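Local structure of putative uncharacterized protein PH0300 (Pyrococcus horikoshii, 3VRH) at residues A[38-50]-A[181-195]. The protein catalyses the ATP-dependent 2-thiolation of 5-methyluridine in the T loop of tRNAs, a modification that stabilises tRNA in thermophiles. Numbering follows the deposited sequence.
Sequences IERYKLLTKDERI and PILPQQGKFIKKVKP
Lys191 NZ reaches two acceptors on segment 38-50. It donates to Leu43 O at 2.6 Å, from above the carbonyl plane. The same NZ forms a salt bridge with Glu48 OE2 at 3.0 Å, on the syn lone pair. CG of the lysine stands opposite the backbone N (chi1 177°), and a bend at chi3 (70°) turns the ammonium group to both oxygens. Beside this polar grip, Leu43 is wedged against both strands. Its CD2 lies 3.7 Å from Ile182 CB, its CB packs on Val193 CG1, and its CD1 touches Pro195 CA. Leu44 CD2 meets the other branch of Val193, CG2, at 3.9 Å. At the far end Pro181 CG sits over one face of the Tyr41 ring, a CH-pi contact 3.8 Å from the centroid. Further out, Thr45 N donates to Glu48 OE1 (2.8 Å), so both carboxylate oxygens are engaged. A Schellman motif with Lys42 as C-prime residue ends helix 23-40 and turns the chain into Leu43. Were Lys191 an alanine, Glu48 OE2 would probably lose this salt-bridge partner and Leu43 O this donor. The contact joins the linker between helix 23-40 and strand 49-53 to strands 182-183 and 191-193, the antiparallel pair at one edge of the mixed PP-loop sheet. Its chemistry implies that one ammonium group, beside an apolar patch, ties two points of the linker to the sheet.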
loop_
_atom_site.group_PDB
_atom_site.type_symbol
_atom_site.label_atom_id
_atom_site.label_comp_id
_atom_site.label_asym_id
_atom_site.label_seq_id
_atom_site.Cartn_x
_atom_site.Cartn_y
_atom_site.Cartn_z
ATOM N N ILE A 38 -5.583 -1.857 -25.741
ATOM C CA ILE A 38 -4.607 -1.440 -26.729
ATOM C C ILE A 38 -4.981 -0.071 -27.315
ATOM O O ILE A 38 -4.141 0.816 -27.438
ATOM C CB ILE A 38 -4.497 -2.478 -27.852
ATOM C CG1 ILE A 38 -3.983 -3.805 -27.287
ATOM C CG2 ILE A 38 -3.601 -1.959 -28.980
ATOM C CD1 ILE A 38 -4.120 -4.965 -28.258
ATOM N N GLU A 39 -6.252 0.080 -27.665
ATOM C CA GLU A 39 -6.794 1.335 -28.180
ATOM C C GLU A 39 -6.636 2.497 -27.198
ATOM O O GLU A 39 -6.074 3.535 -27.539
ATOM C CB GLU A 39 -8.277 1.141 -28.477
ATOM C CG GLU A 39 -8.919 2.228 -29.294
ATOM C CD GLU A 39 -10.201 1.739 -29.952
ATOM O OE1 GLU A 39 -11.056 1.161 -29.233
ATOM O OE2 GLU A 39 -10.341 1.907 -31.186
ATOM N N ARG A 40 -7.131 2.319 -25.980
ATOM C CA ARG A 40 -7.148 3.404 -25.005
ATOM C C ARG A 40 -5.775 3.979 -24.720
ATOM O O ARG A 40 -5.623 5.198 -24.574
ATOM C CB ARG A 40 -7.737 2.925 -23.688
ATOM C CG ARG A 40 -9.181 2.548 -23.774
ATOM C CD ARG A 40 -9.537 1.645 -22.631
ATOM N NE ARG A 40 -9.320 2.328 -21.365
ATOM C CZ ARG A 40 -10.099 2.149 -20.313
ATOM N NH1 ARG A 40 -9.853 2.800 -19.188
ATOM N NH2 ARG A 40 -11.125 1.314 -20.398
ATOM N N TYR A 41 -4.782 3.098 -24.617
ATOM C CA TYR A 41 -3.443 3.531 -24.253
ATOM C C TYR A 41 -2.519 3.628 -25.454
ATOM O O TYR A 41 -1.326 3.884 -25.298
ATOM C CB TYR A 41 -2.855 2.622 -23.165
ATOM C CG TYR A 41 -3.640 2.685 -21.877
ATOM C CD1 TYR A 41 -3.557 3.797 -21.044
ATOM C CD2 TYR A 41 -4.479 1.647 -21.499
ATOM C CE1 TYR A 41 -4.285 3.872 -19.869
ATOM C CE2 TYR A 41 -5.208 1.708 -20.316
ATOM C CZ TYR A 41 -5.112 2.827 -19.513
ATOM O OH TYR A 41 -5.833 2.895 -18.341
ATOM N N LYS A 42 -3.082 3.444 -26.647
ATOM C CA LYS A 42 -2.320 3.516 -27.900
ATOM C C LYS A 42 -1.061 2.637 -27.840
ATOM O O LYS A 42 0.045 3.083 -28.189
ATOM C CB LYS A 42 -1.928 4.969 -28.208
ATOM C CG LYS A 42 -3.003 5.996 -27.907
ATOM C CD LYS A 42 -3.951 6.149 -29.073
ATOM C CE LYS A 42 -3.757 7.508 -29.748
ATOM N NZ LYS A 42 -4.388 7.583 -31.112
ATOM N N LEU A 43 -1.239 1.397 -27.390
ATOM C CA LEU A 43 -0.120 0.505 -27.119
ATOM C C LEU A 43 0.515 0.023 -28.396
ATOM O O LEU A 43 1.736 -0.036 -28.497
ATOM C CB LEU A 43 -0.590 -0.718 -26.322
ATOM C CG LEU A 43 -1.181 -0.375 -24.959
ATOM C CD1 LEU A 43 -1.639 -1.650 -24.256
ATOM C CD2 LEU A 43 -0.147 0.376 -24.141
ATOM N N LEU A 44 -0.334 -0.320 -29.363
ATOM C CA LEU A 44 0.082 -1.024 -30.567
ATOM C C LEU A 44 -0.712 -0.557 -31.785
ATOM O O LEU A 44 -1.852 -0.100 -31.657
ATOM C CB LEU A 44 -0.147 -2.533 -30.395
ATOM C CG LEU A 44 0.653 -3.240 -29.295
ATOM C CD1 LEU A 44 0.182 -4.675 -29.110
ATOM C CD2 LEU A 44 2.155 -3.185 -29.620
ATOM N N THR A 45 -0.106 -0.678 -32.962
ATOM C CA THR A 45 -0.840 -0.530 -34.213
ATOM C C THR A 45 -0.610 -1.774 -35.064
ATOM O O THR A 45 0.403 -2.467 -34.922
ATOM C CB THR A 45 -0.415 0.725 -35.008
ATOM O OG1 THR A 45 0.971 0.632 -35.365
ATOM C CG2 THR A 45 -0.633 1.981 -34.200
ATOM N N LYS A 46 -1.546 -2.048 -35.964
ATOM C CA LYS A 46 -1.525 -3.297 -36.713
ATOM C C LYS A 46 -0.340 -3.437 -37.675
ATOM O O LYS A 46 -0.093 -4.512 -38.216
ATOM C CB LYS A 46 -2.841 -3.472 -37.455
ATOM C CG LYS A 46 -3.372 -4.891 -37.410
ATOM C CD LYS A 46 -4.162 -5.127 -36.147
ATOM C CE LYS A 46 -5.617 -5.346 -36.489
ATOM N NZ LYS A 46 -6.454 -5.292 -35.276
ATOM N N ASP A 47 0.400 -2.359 -37.883
ATOM C CA ASP A 47 1.538 -2.391 -38.794
ATOM C C ASP A 47 2.823 -2.798 -38.068
ATOM O O ASP A 47 3.818 -3.156 -38.707
ATOM C CB ASP A 47 1.729 -1.017 -39.434
ATOM C CG ASP A 47 1.973 0.073 -38.393
ATOM O OD1 ASP A 47 1.000 0.456 -37.701
ATOM O OD2 ASP A 47 3.133 0.536 -38.254
ATOM N N GLU A 48 2.798 -2.742 -36.738
ATOM C CA GLU A 48 3.996 -2.991 -35.931
ATOM C C GLU A 48 4.423 -4.466 -35.901
ATOM O O GLU A 48 3.592 -5.375 -35.952
ATOM C CB GLU A 48 3.794 -2.485 -34.503
ATOM C CG GLU A 48 4.145 -1.031 -34.298
ATOM C CD GLU A 48 3.759 -0.525 -32.919
ATOM O OE1 GLU A 48 2.605 -0.747 -32.489
ATOM O OE2 GLU A 48 4.610 0.105 -32.267
ATOM N N ARG A 49 5.732 -4.690 -35.848
ATOM C CA ARG A 49 6.259 -6.031 -35.645
ATOM C C ARG A 49 6.459 -6.234 -34.148
ATOM O O ARG A 49 7.279 -5.582 -33.524
ATOM C CB ARG A 49 7.561 -6.238 -36.415
ATOM C CG ARG A 49 8.035 -7.685 -36.408
ATOM C CD ARG A 49 8.688 -8.082 -37.728
ATOM N NE ARG A 49 9.670 -9.147 -37.540
ATOM C CZ ARG A 49 10.964 -8.928 -37.315
ATOM N NH1 ARG A 49 11.419 -7.679 -37.254
ATOM N NH2 ARG A 49 11.801 -9.951 -37.148
ATOM N N ILE A 50 5.681 -7.135 -33.572
ATOM C CA ILE A 50 5.634 -7.252 -32.123
ATOM C C ILE A 50 6.276 -8.538 -31.627
ATOM O O ILE A 50 6.056 -9.614 -32.184
ATOM C CB ILE A 50 4.191 -7.179 -31.638
ATOM C CG1 ILE A 50 3.522 -5.939 -32.244
ATOM C CG2 ILE A 50 4.153 -7.172 -30.117
ATOM C CD1 ILE A 50 2.013 -6.061 -32.441
ATOM N N PRO A 181 0.782 0.752 -18.280
ATOM C CA PRO A 181 0.678 -0.211 -19.385
ATOM C C PRO A 181 1.700 -0.012 -20.496
ATOM O O PRO A 181 1.768 -0.851 -21.412
ATOM C CB PRO A 181 -0.733 0.034 -19.930
ATOM C CG PRO A 181 -1.001 1.490 -19.637
ATOM C CD PRO A 181 -0.219 1.834 -18.376
ATOM N N ILE A 182 2.481 1.060 -20.437
ATOM C CA ILE A 182 3.404 1.358 -21.537
ATOM C C ILE A 182 4.699 2.053 -21.124
ATOM O O ILE A 182 4.695 2.986 -20.320
ATOM C CB ILE A 182 2.713 2.170 -22.668
ATOM C CG1 ILE A 182 3.692 2.418 -23.833
ATOM C CG2 ILE A 182 2.109 3.471 -22.112
ATOM C CD1 ILE A 182 3.054 3.016 -25.046
ATOM N N LEU A 183 5.809 1.558 -21.656
ATOM C CA LEU A 183 7.100 2.210 -21.531
ATOM C C LEU A 183 7.558 2.568 -22.945
ATOM O O LEU A 183 8.015 1.703 -23.697
ATOM C CB LEU A 183 8.110 1.287 -20.843
ATOM C CG LEU A 183 7.750 0.762 -19.441
ATOM C CD1 LEU A 183 8.550 -0.489 -19.103
ATOM C CD2 LEU A 183 7.959 1.810 -18.346
ATOM N N PRO A 184 7.407 3.849 -23.325
ATOM C CA PRO A 184 7.646 4.294 -24.705
ATOM C C PRO A 184 9.060 4.006 -25.148
ATOM O O PRO A 184 9.958 3.985 -24.311
ATOM C CB PRO A 184 7.428 5.808 -24.631
ATOM C CG PRO A 184 6.545 5.995 -23.450
ATOM C CD PRO A 184 6.963 4.956 -22.461
ATOM N N GLN A 185 9.246 3.771 -26.443
ATOM C CA GLN A 185 10.582 3.557 -26.982
ATOM C C GLN A 185 11.483 4.718 -26.604
ATOM O O GLN A 185 11.105 5.876 -26.770
ATOM C CB GLN A 185 10.534 3.446 -28.497
ATOM C CG GLN A 185 11.906 3.511 -29.152
ATOM C CD GLN A 185 11.838 4.131 -30.523
ATOM O OE1 GLN A 185 11.600 3.440 -31.524
ATOM N NE2 GLN A 185 12.024 5.451 -30.580
ATOM N N GLN A 186 12.665 4.406 -26.087
ATOM C CA GLN A 186 13.586 5.434 -25.631
ATOM C C GLN A 186 15.014 4.996 -25.901
ATOM O O GLN A 186 15.596 4.231 -25.129
ATOM C CB GLN A 186 13.376 5.710 -24.138
ATOM C CG GLN A 186 14.229 6.832 -23.565
ATOM C CD GLN A 186 13.886 7.131 -22.116
ATOM O OE1 GLN A 186 12.873 6.658 -21.592
ATOM N NE2 GLN A 186 14.732 7.918 -21.459
ATOM N N GLY A 187 15.575 5.483 -27.006
ATOM C CA GLY A 187 16.904 5.072 -27.420
ATOM C C GLY A 187 16.873 3.608 -27.800
ATOM O O GLY A 187 15.973 3.178 -28.527
ATOM N N LYS A 188 17.824 2.830 -27.291
ATOM C CA LYS A 188 17.869 1.409 -27.622
ATOM C C LYS A 188 16.954 0.542 -26.733
ATOM O O LYS A 188 16.918 -0.685 -26.878
ATOM C CB LYS A 188 19.309 0.895 -27.650
ATOM C CG LYS A 188 20.191 1.633 -28.653
ATOM C CD LYS A 188 21.542 0.952 -28.817
ATOM C CE LYS A 188 22.393 1.652 -29.863
ATOM N NZ LYS A 188 23.716 0.983 -30.034
ATOM N N PHE A 189 16.206 1.190 -25.837
ATOM C CA PHE A 189 15.094 0.537 -25.135
ATOM C C PHE A 189 13.856 0.487 -26.018
ATOM O O PHE A 189 13.240 1.519 -26.302
ATOM C CB PHE A 189 14.760 1.270 -23.836
ATOM C CG PHE A 189 15.732 1.001 -22.721
ATOM C CD1 PHE A 189 16.320 -0.249 -22.580
ATOM C CD2 PHE A 189 16.057 1.997 -21.806
ATOM C CE1 PHE A 189 17.215 -0.502 -21.546
ATOM C CE2 PHE A 189 16.952 1.754 -20.772
ATOM C CZ PHE A 189 17.530 0.501 -20.641
ATOM N N ILE A 190 13.498 -0.714 -26.462
ATOM C CA ILE A 190 12.326 -0.917 -27.302
ATOM C C ILE A 190 11.054 -0.667 -26.500
ATOM O O ILE A 190 11.020 -0.932 -25.299
ATOM C CB ILE A 190 12.290 -2.364 -27.865
ATOM C CG1 ILE A 190 13.575 -2.679 -28.632
ATOM C CG2 ILE A 190 11.078 -2.570 -28.757
ATOM C CD1 ILE A 190 13.757 -1.846 -29.876
ATOM N N LYS A 191 10.017 -0.162 -27.167
ATOM C CA LYS A 191 8.716 0.050 -26.536
ATOM C C LYS A 191 8.184 -1.245 -25.923
ATOM O O LYS A 191 8.108 -2.273 -26.613
ATOM C CB LYS A 191 7.692 0.583 -27.548
ATOM C CG LYS A 191 6.296 0.745 -26.960
ATOM C CD LYS A 191 5.363 1.541 -27.857
ATOM C CE LYS A 191 4.996 0.753 -29.093
ATOM N NZ LYS A 191 3.680 1.175 -29.652
ATOM N N LYS A 192 7.828 -1.184 -24.638
ATOM C CA LYS A 192 7.239 -2.316 -23.916
ATOM C C LYS A 192 5.813 -1.985 -23.521
ATOM O O LYS A 192 5.565 -0.927 -22.936
ATOM C CB LYS A 192 8.049 -2.675 -22.654
ATOM C CG LYS A 192 9.355 -3.381 -22.945
ATOM C CD LYS A 192 10.162 -3.744 -21.693
ATOM C CE LYS A 192 9.785 -5.107 -21.110
ATOM N NZ LYS A 192 10.660 -5.438 -19.934
ATOM N N VAL A 193 4.889 -2.891 -23.834
ATOM C CA VAL A 193 3.472 -2.701 -23.549
ATOM C C VAL A 193 2.864 -3.900 -22.814
ATOM O O VAL A 193 3.404 -5.008 -22.858
ATOM C CB VAL A 193 2.664 -2.419 -24.834
ATOM C CG1 VAL A 193 3.123 -1.134 -25.481
ATOM C CG2 VAL A 193 2.789 -3.593 -25.821
ATOM N N LYS A 194 1.742 -3.658 -22.141
ATOM C CA LYS A 194 1.049 -4.666 -21.337
ATOM C C LYS A 194 -0.415 -4.703 -21.780
ATOM O O LYS A 194 -1.272 -4.020 -21.192
ATOM C CB LYS A 194 1.145 -4.318 -19.826
ATOM C CG LYS A 194 2.558 -4.396 -19.262
ATOM C CD LYS A 194 2.648 -3.981 -17.789
ATOM C CE LYS A 194 4.097 -4.066 -17.313
ATOM N NZ LYS A 194 4.244 -3.812 -15.846
ATOM N N PRO A 195 -0.705 -5.465 -22.840
ATOM C CA PRO A 195 -2.070 -5.573 -23.372
ATOM C C PRO A 195 -3.083 -6.207 -22.410
ATOM O O PRO A 195 -4.286 -6.004 -22.564
ATOM C CB PRO A 195 -1.895 -6.474 -24.610
ATOM C CG PRO A 195 -0.421 -6.387 -24.957
ATOM C CD PRO A 195 0.285 -6.191 -23.665
#